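Local coordinates for conserved hypothetical protein (Sulfolobus solfataricus, PDB 2FNA), which is an archaeal AAA+ ATPase that binds ADP, and so probably binds and hydrolyses ATP, though its cellular role is not established, at residues 124-127 with 128-131; 177-180 with 181-184; 331-335 with 336-340. All coordinates share one frame; numbering follows the deposited sequence. Where two conformers were deposited one is given.

Each of the three contacts is local, made within its own continuous run of eight to ten residues, but they sit in different surroundings. Contact 1 is a mostly buried turn of helix 124-133 in the ATPase region, its apolar face packed between other helices, and its centre lies about 26 Å from that of contact 2. Contacts 2 and 3 are both partly buried. Contact 2 is where a strand of the parallel sheet turns into a helix beside the probable P-loop. Contact 3 ends helix 322-334 in the winged helix region, mixing apolar and ring packing with a backbone cap and a water. Contacts 2 and 3 touch each other, by a carboxylate–imidazole pair and by packing, so they join the two regions.

Contact 1: residues 124-127 with 128-131; sequences FANL and LESF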
loop_
_atom_site.group_PDB
_atom_site.type_symbol
_atom_site.label_atom_id
_atom_site.label_comp_id
_atom_site.label_asym_id
_atom_site.label_seq_id
_atom_site.Cartn_x
_atom_site.Cartn_y
_atom_site.Cartn_z
ATOM N N PHE A 124 -22.101 1.253 -8.638
ATOM C CA PHE A 124 -20.782 0.678 -8.892
ATOM C C PHE A 124 -20.940 -0.737 -9.461
ATOM O O PHE A 124 -20.216 -1.093 -10.386
ATOM C CB PHE A 124 -19.926 0.705 -7.619
ATOM C CG PHE A 124 -18.435 0.479 -7.854
ATOM C CD1 PHE A 124 -17.704 1.303 -8.717
ATOM C CD2 PHE A 124 -17.749 -0.548 -7.173
ATOM C CE1 PHE A 124 -16.320 1.087 -8.926
ATOM C CE2 PHE A 124 -16.377 -0.770 -7.380
ATOM C CZ PHE A 124 -15.656 0.061 -8.254
ATOM N N ALA A 125 -21.927 -1.504 -8.975
ATOM C CA ALA A 125 -22.164 -2.873 -9.457
ATOM C C ALA A 125 -22.573 -2.928 -10.944
ATOM O O ALA A 125 -22.103 -3.813 -11.691
ATOM C CB ALA A 125 -23.193 -3.550 -8.617
ATOM N N ASN A 126 -23.413 -1.988 -11.384
ATOM C CA ASN A 126 -23.795 -1.902 -12.817
ATOM C C ASN A 126 -22.646 -1.419 -13.682
ATOM O O ASN A 126 -22.512 -1.812 -14.846
ATOM C CB ASN A 126 -24.971 -0.953 -13.018
ATOM C CG ASN A 126 -26.303 -1.555 -12.596
ATOM O OD1 ASN A 126 -26.421 -2.759 -12.338
ATOM N ND2 ASN A 126 -27.325 -0.708 -12.535
ATOM N N LEU A 127 -21.811 -0.565 -13.105
ATOM C CA LEU A 127 -20.627 -0.072 -13.777
ATOM C C LEU A 127 -19.660 -1.224 -14.090
ATOM O O LEU A 127 -19.200 -1.366 -15.231
ATOM C CB LEU A 127 -19.966 1.003 -12.916
ATOM C CG LEU A 127 -18.724 1.713 -13.478
ATOM C CD1 LEU A 127 -19.006 2.375 -14.856
ATOM C CD2 LEU A 127 -18.183 2.749 -12.480
ATOM N N LEU A 128 -19.379 -2.043 -13.080
ATOM C CA LEU A 128 -18.489 -3.205 -13.207
ATOM C C LEU A 128 -19.047 -4.195 -14.213
ATOM O O LEU A 128 -18.309 -4.778 -15.024
ATOM C CB LEU A 128 -18.335 -3.914 -11.867
ATOM C CG LEU A 128 -17.657 -3.173 -10.707
ATOM C CD1 LEU A 128 -17.708 -4.053 -9.477
ATOM C CD2 LEU A 128 -16.244 -2.824 -11.044
ATOM N N GLU A 129 -20.357 -4.385 -14.135
ATOM C CA GLU A 129 -21.071 -5.280 -15.022
ATOM C C GLU A 129 -20.954 -4.844 -16.483
ATOM O O GLU A 129 -20.958 -5.686 -17.385
ATOM C CB GLU A 129 -22.539 -5.371 -14.591
ATOM C CG GLU A 129 -23.259 -6.566 -15.171
ATOM C CD GLU A 129 -24.486 -7.001 -14.379
ATOM O OE1 GLU A 129 -24.729 -6.500 -13.252
ATOM O OE2 GLU A 129 -25.203 -7.874 -14.904
ATOM N N SER A 130 -20.821 -3.537 -16.716
ATOM C CA SER A 130 -20.677 -3.003 -18.084
ATOM C C SER A 130 -19.257 -3.152 -18.631
ATOM O O SER A 130 -19.065 -3.273 -19.841
ATOM C CB SER A 130 -21.082 -1.533 -18.131
ATOM O OG SER A 130 -20.103 -0.728 -17.521
ATOM N N PHE A 131 -18.259 -3.123 -17.745
ATOM C CA PHE A 131 -16.893 -3.445 -18.120
ATOM C C PHE A 131 -16.875 -4.878 -18.600
ATOM O O PHE A 131 -16.279 -5.184 -19.638
ATOM C CB PHE A 131 -15.929 -3.351 -16.939
ATOM C CG PHE A 131 -15.796 -1.983 -16.331
ATOM C CD1 PHE A 131 -16.185 -0.837 -16.997
ATOM C CD2 PHE A 131 -15.231 -1.853 -15.060
ATOM C CE1 PHE A 131 -16.035 0.414 -16.400
ATOM C CE2 PHE A 131 -15.072 -0.600 -14.470
ATOM C CZ PHE A 131 -15.481 0.532 -15.147
#
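The carbonyl oxygen of Leu127 draws in several groups from the next turn of helix 124-133, an alpha-helix of the ATPase region. Phe131 N gives Leu127 O the regular i to i+4 bond at 3.2 Å, and Ser130 N adds a weak one to the same oxygen. The Ser130 hydroxyl also folds back toward it, as serine in a helix often does, but Ser130 OG to Leu127 O is only 2.5 Å and the residue was modelled in two conformers, so this further bond is doubtful. One face of the Phe131 ring is turned to the same carbonyl, with Leu127 O 3.5 Å from the ring plane and offset toward the rim. CG of Phe131 lies beside its own backbone N (chi1 -63°), which sends the ring back over the preceding turn, and Phe131 CZ meets Leu127 CG at 3.8 Å. Three residues earlier the order is reversed: Leu128 N bonds Phe124 O at 3.0 Å, and Leu128 CD2 sits over one face of the Phe124 ring, 4.1 Å from CZ of Phe124. Large apolar residues suit this side, for Phe124, Leu127 and Phe131 pack on helix 74-91 and Leu128 on Ala164 of helix 158-167. Ala125, being small, fits against Ala160 and Tyr163. Glu129 reaches out with an extended chain, and its OE1 is hydrogen-bonded to the hydroxyl of Tyr163.

Contact 2: residues 177-180 with 181-184; sequences GSEM and GLLY
A strand-to-helix turn, from strand 171-177 of the parallel sheet into helix 180-186, is built here with Glu179 at the N-cap position; its place at the end of this strand resembles the sensor 1 region of AAA+ ATPases. Glu179 O starts the helical ladder by accepting from Leu183 N at 3.0 Å, nearly in line with the carbonyl, and Met180 O follows with Tyr184 N at 3.1 Å. Leu183 folds inward to the strand: its CD2 lies 3.9 Å from Gly177 N, and a CB built on Gly177 would point toward the helix and come too close to that methyl, so glycine suits the place. Tyr184 packs along the first turn. Its ring presents an edge to Met180 O, CD1 at 3.2 Å, while CE1 touches CG of Met180, deposited as selenomethionine, at 3.8 Å. The Met180 side chain gets there because CG stands opposite its backbone N (chi1 -166°). Leu183 and Tyr184 pack on strand 32-37. Glu179 and Leu182 run side by side, with OE1 of Glu179 3.7 Å from CD2 of Leu182. The carboxylate is held by Gln147 NE2 on OE1 and His335 ND1 on OE2. The chemistry thus divides: apolar groups fasten the new helix to the sheet, whereas the Glu179 carboxylate ties the turn to the winged helix region.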
loop_
_atom_site.group_PDB
_atom_site.type_symbol
_atom_site.label_atom_id
_atom_site.label_comp_id
_atom_site.label_asym_id
_atom_site.label_seq_id
_atom_site.Cartn_x
_atom_site.Cartn_y
_atom_site.Cartn_z
ATOM N N GLY A 177 -2.528 -3.161 0.323
ATOM C CA GLY A 177 -2.516 -2.290 1.486
ATOM C C GLY A 177 -1.263 -2.346 2.295
ATOM O O GLY A 177 -0.812 -3.427 2.693
ATOM N N SER A 178 -0.721 -1.174 2.596
ATOM C CA SER A 178 0.458 -1.069 3.432
ATOM C C SER A 178 0.129 -1.189 4.907
ATOM O O SER A 178 1.030 -1.341 5.706
ATOM C CB SER A 178 1.180 0.263 3.188
ATOM O OG SER A 178 1.737 0.273 1.873
ATOM N N GLU A 179 -1.160 -1.069 5.255
ATOM C CA GLU A 179 -1.646 -1.073 6.629
ATOM C C GLU A 179 -2.564 -2.302 6.698
ATOM O O GLU A 179 -3.764 -2.218 6.437
ATOM C CB GLU A 179 -2.440 0.215 6.927
ATOM C CG GLU A 179 -1.617 1.518 6.870
ATOM C CD GLU A 179 -2.484 2.789 6.721
ATOM O OE1 GLU A 179 -3.390 2.833 5.836
ATOM O OE2 GLU A 179 -2.233 3.776 7.459
HETATM N N MSE A 180 -1.987 -3.444 7.029
HETATM C CA MSE A 180 -2.679 -4.728 6.862
HETATM C C MSE A 180 -3.987 -4.812 7.637
HETATM O O MSE A 180 -4.999 -5.179 7.088
HETATM C CB MSE A 180 -1.784 -5.871 7.300
HETATM C CG MSE A 180 -2.272 -7.256 6.845
HETATM SE SE MSE A 180 -1.081 -8.611 7.628
HETATM C CE MSE A 180 -0.406 -7.753 9.292
ATOM N N GLY A 181 -3.944 -4.483 8.916
ATOM C CA GLY A 181 -5.117 -4.578 9.765
ATOM C C GLY A 181 -6.225 -3.677 9.259
ATOM O O GLY A 181 -7.381 -4.064 9.304
ATOM N N LEU A 182 -5.880 -2.472 8.797
ATOM C CA LEU A 182 -6.881 -1.521 8.334
ATOM C C LEU A 182 -7.538 -2.018 7.060
ATOM O O LEU A 182 -8.734 -1.830 6.882
ATOM C CB LEU A 182 -6.295 -0.101 8.152
ATOM C CG LEU A 182 -7.340 1.004 7.905
ATOM C CD1 LEU A 182 -8.190 1.216 9.164
ATOM C CD2 LEU A 182 -6.703 2.336 7.470
ATOM N N LEU A 183 -6.759 -2.668 6.193
ATOM C CA LEU A 183 -7.304 -3.306 4.966
ATOM C C LEU A 183 -8.324 -4.404 5.270
ATOM O O LEU A 183 -9.425 -4.430 4.706
ATOM C CB LEU A 183 -6.194 -3.879 4.110
ATOM C CG LEU A 183 -6.653 -4.563 2.780
ATOM C CD1 LEU A 183 -7.504 -3.607 1.934
ATOM C CD2 LEU A 183 -5.501 -5.085 1.947
ATOM N N TYR A 184 -7.975 -5.305 6.192
ATOM C CA TYR A 184 -8.939 -6.317 6.640
ATOM C C TYR A 184 -10.206 -5.713 7.281
ATOM O O TYR A 184 -11.319 -6.183 7.026
ATOM C CB TYR A 184 -8.250 -7.358 7.542
ATOM C CG TYR A 184 -7.440 -8.382 6.752
ATOM C CD1 TYR A 184 -6.140 -8.120 6.329
ATOM C CD2 TYR A 184 -7.983 -9.623 6.432
ATOM C CE1 TYR A 184 -5.406 -9.072 5.596
ATOM C CE2 TYR A 184 -7.264 -10.559 5.711
ATOM C CZ TYR A 184 -5.980 -10.277 5.292
ATOM O OH TYR A 184 -5.277 -11.254 4.618
#

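Contact 3: residues 331-335 with 336-340; sequences QLTKH and SWIIK
Ile338 carries CG1 in the cramped place between its backbone N and carbonyl carbon (chi1 67°), and this turns CG1 and CD1 back onto the helix just ended: CD1 lies 3.8 Å from CB of Leu332, and CG1 3.7 Å from OG1 of Thr333, the Thr333 and Ile338 side chains crossing at about a right angle. Trp337 instead sets CG opposite its carbonyl carbon (chi1 -75°), which swings the indole so that its CD1 rests on His335 CB at 3.8 Å. Trp337 CB meets Leu332 CD2, also at 3.8 Å. The chain can double back like this because helix 322-334 closes in a Schellman motif. Ser336 is the C-prime residue, with a positive phi of 69°; Trp337 N bonds Leu332 O at 2.8 Å, and Ser336 N makes a weak bond to Thr333 O at 3.1 Å. In a winged helix domain such as the one suggested here, the turn leads from a helix, probably the recognition helix, into strand 338-340, which pairs with strand 345-347 as the wing. Branched and aromatic residues suit the inner side: Leu332 and Ile338 pack on helix 289-299, and the indole meets Phe278 and Phe281 edge-to-face. With an alanine in place of Trp337, Phe278 and Phe281 would probably lose the indole they meet edge-to-face, and a gap would open beside CB of His335. Thr333 OG1, though touched by Ile338, is hydrogen-bonded to Leu329 O. Across the turn, one water donates both to Thr333 O, at 3.1 Å, and to Ile338 O.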
loop_
_atom_site.group_PDB
_atom_site.type_symbol
_atom_site.label_atom_id
_atom_site.label_comp_id
_atom_site.label_asym_id
_atom_site.label_seq_id
_atom_site.Cartn_x
_atom_site.Cartn_y
_atom_site.Cartn_z
ATOM N N GLN A 331 -4.255 1.145 17.433
ATOM C CA GLN A 331 -4.244 1.977 16.253
ATOM C C GLN A 331 -2.881 1.875 15.530
ATOM O O GLN A 331 -2.824 1.705 14.305
ATOM C CB GLN A 331 -4.590 3.424 16.622
ATOM C CG GLN A 331 -6.056 3.632 16.980
ATOM C CD GLN A 331 -6.981 3.210 15.843
ATOM O OE1 GLN A 331 -7.019 3.847 14.796
ATOM N NE2 GLN A 331 -7.710 2.120 16.041
ATOM N N LEU A 332 -1.802 1.965 16.298
ATOM C CA LEU A 332 -0.428 1.895 15.765
ATOM C C LEU A 332 -0.192 0.559 15.073
ATOM O O LEU A 332 0.396 0.494 13.963
ATOM C CB LEU A 332 0.595 2.124 16.908
ATOM C CG LEU A 332 0.725 3.583 17.381
ATOM C CD1 LEU A 332 1.564 3.717 18.638
ATOM C CD2 LEU A 332 1.317 4.447 16.274
ATOM N N THR A 333 -0.674 -0.514 15.697
ATOM C CA THR A 333 -0.555 -1.857 15.106
ATOM C C THR A 333 -1.387 -2.000 13.824
ATOM O O THR A 333 -0.925 -2.600 12.836
ATOM C CB THR A 333 -0.962 -2.941 16.103
ATOM O OG1 THR A 333 -0.167 -2.820 17.283
ATOM C CG2 THR A 333 -0.749 -4.304 15.540
ATOM N N LYS A 334 -2.609 -1.460 13.835
ATOM C CA LYS A 334 -3.501 -1.553 12.661
ATOM C C LYS A 334 -2.930 -0.804 11.470
ATOM O O LYS A 334 -3.176 -1.176 10.338
ATOM C CB LYS A 334 -4.882 -0.956 12.956
ATOM C CG LYS A 334 -5.693 -1.700 13.991
ATOM C CD LYS A 334 -6.717 -2.634 13.364
ATOM C CE LYS A 334 -7.954 -2.713 14.236
ATOM N NZ LYS A 334 -8.745 -3.909 13.865
ATOM N N HIS A 335 -2.230 0.296 11.747
ATOM C CA HIS A 335 -1.669 1.153 10.731
ATOM C C HIS A 335 -0.184 0.775 10.442
ATOM O O HIS A 335 0.473 1.392 9.601
ATOM C CB HIS A 335 -1.855 2.637 11.100
ATOM C CG HIS A 335 -3.283 3.097 11.047
ATOM N ND1 HIS A 335 -3.806 3.787 9.968
ATOM C CD2 HIS A 335 -4.304 2.945 11.927
ATOM C CE1 HIS A 335 -5.080 4.048 10.194
ATOM N NE2 HIS A 335 -5.407 3.544 11.368
ATOM N N SER A 336 0.279 -0.311 11.061
ATOM C CA SER A 336 1.571 -0.953 10.745
ATOM C C SER A 336 2.792 -0.110 11.156
ATOM O O SER A 336 3.879 -0.229 10.572
ATOM C CB SER A 336 1.612 -1.352 9.279
ATOM O OG SER A 336 0.750 -2.454 9.057
ATOM N N TRP A 337 2.642 0.669 12.229
ATOM C CA TRP A 337 3.767 1.451 12.765
ATOM C C TRP A 337 4.614 0.583 13.656
ATOM O O TRP A 337 5.861 0.674 13.634
ATOM C CB TRP A 337 3.278 2.699 13.508
ATOM C CG TRP A 337 2.860 3.684 12.547
ATOM C CD1 TRP A 337 1.595 3.912 12.095
ATOM C CD2 TRP A 337 3.717 4.542 11.806
ATOM N NE1 TRP A 337 1.610 4.898 11.149
ATOM C CE2 TRP A 337 2.905 5.292 10.939
ATOM C CE3 TRP A 337 5.096 4.764 11.804
ATOM C CZ2 TRP A 337 3.429 6.247 10.075
ATOM C CZ3 TRP A 337 5.613 5.699 10.950
ATOM C CH2 TRP A 337 4.793 6.432 10.094
ATOM N N ILE A 338 3.921 -0.267 14.416
ATOM C CA ILE A 338 4.552 -1.248 15.285
ATOM C C ILE A 338 4.017 -2.661 15.050
ATOM O O ILE A 338 3.022 -2.859 14.358
ATOM C CB ILE A 338 4.400 -0.841 16.769
ATOM C CG1 ILE A 338 2.937 -0.886 17.248
ATOM C CG2 ILE A 338 4.973 0.568 16.976
ATOM C CD1 ILE A 338 2.741 -0.472 18.720
ATOM N N ILE A 339 4.743 -3.639 15.585
ATOM C CA ILE A 339 4.367 -5.047 15.550
ATOM C C ILE A 339 4.648 -5.601 16.962
ATOM O O ILE A 339 5.645 -5.260 17.586
ATOM C CB ILE A 339 5.147 -5.831 14.444
ATOM C CG1 ILE A 339 4.828 -5.230 13.068
ATOM C CG2 ILE A 339 4.752 -7.298 14.436
ATOM C CD1 ILE A 339 5.702 -5.690 11.898
ATOM N N LYS A 340 3.745 -6.416 17.478
ATOM C CA LYS A 340 3.932 -7.011 18.799
ATOM C C LYS A 340 4.459 -8.438 18.631
ATOM O O LYS A 340 3.824 -9.259 17.955
ATOM C CB LYS A 340 2.626 -6.998 19.608
ATOM C CG LYS A 340 2.842 -7.203 21.131
ATOM C CD LYS A 340 1.523 -7.290 21.891
HETATM O O HOH W 1 1.649 -4.392 13.019
#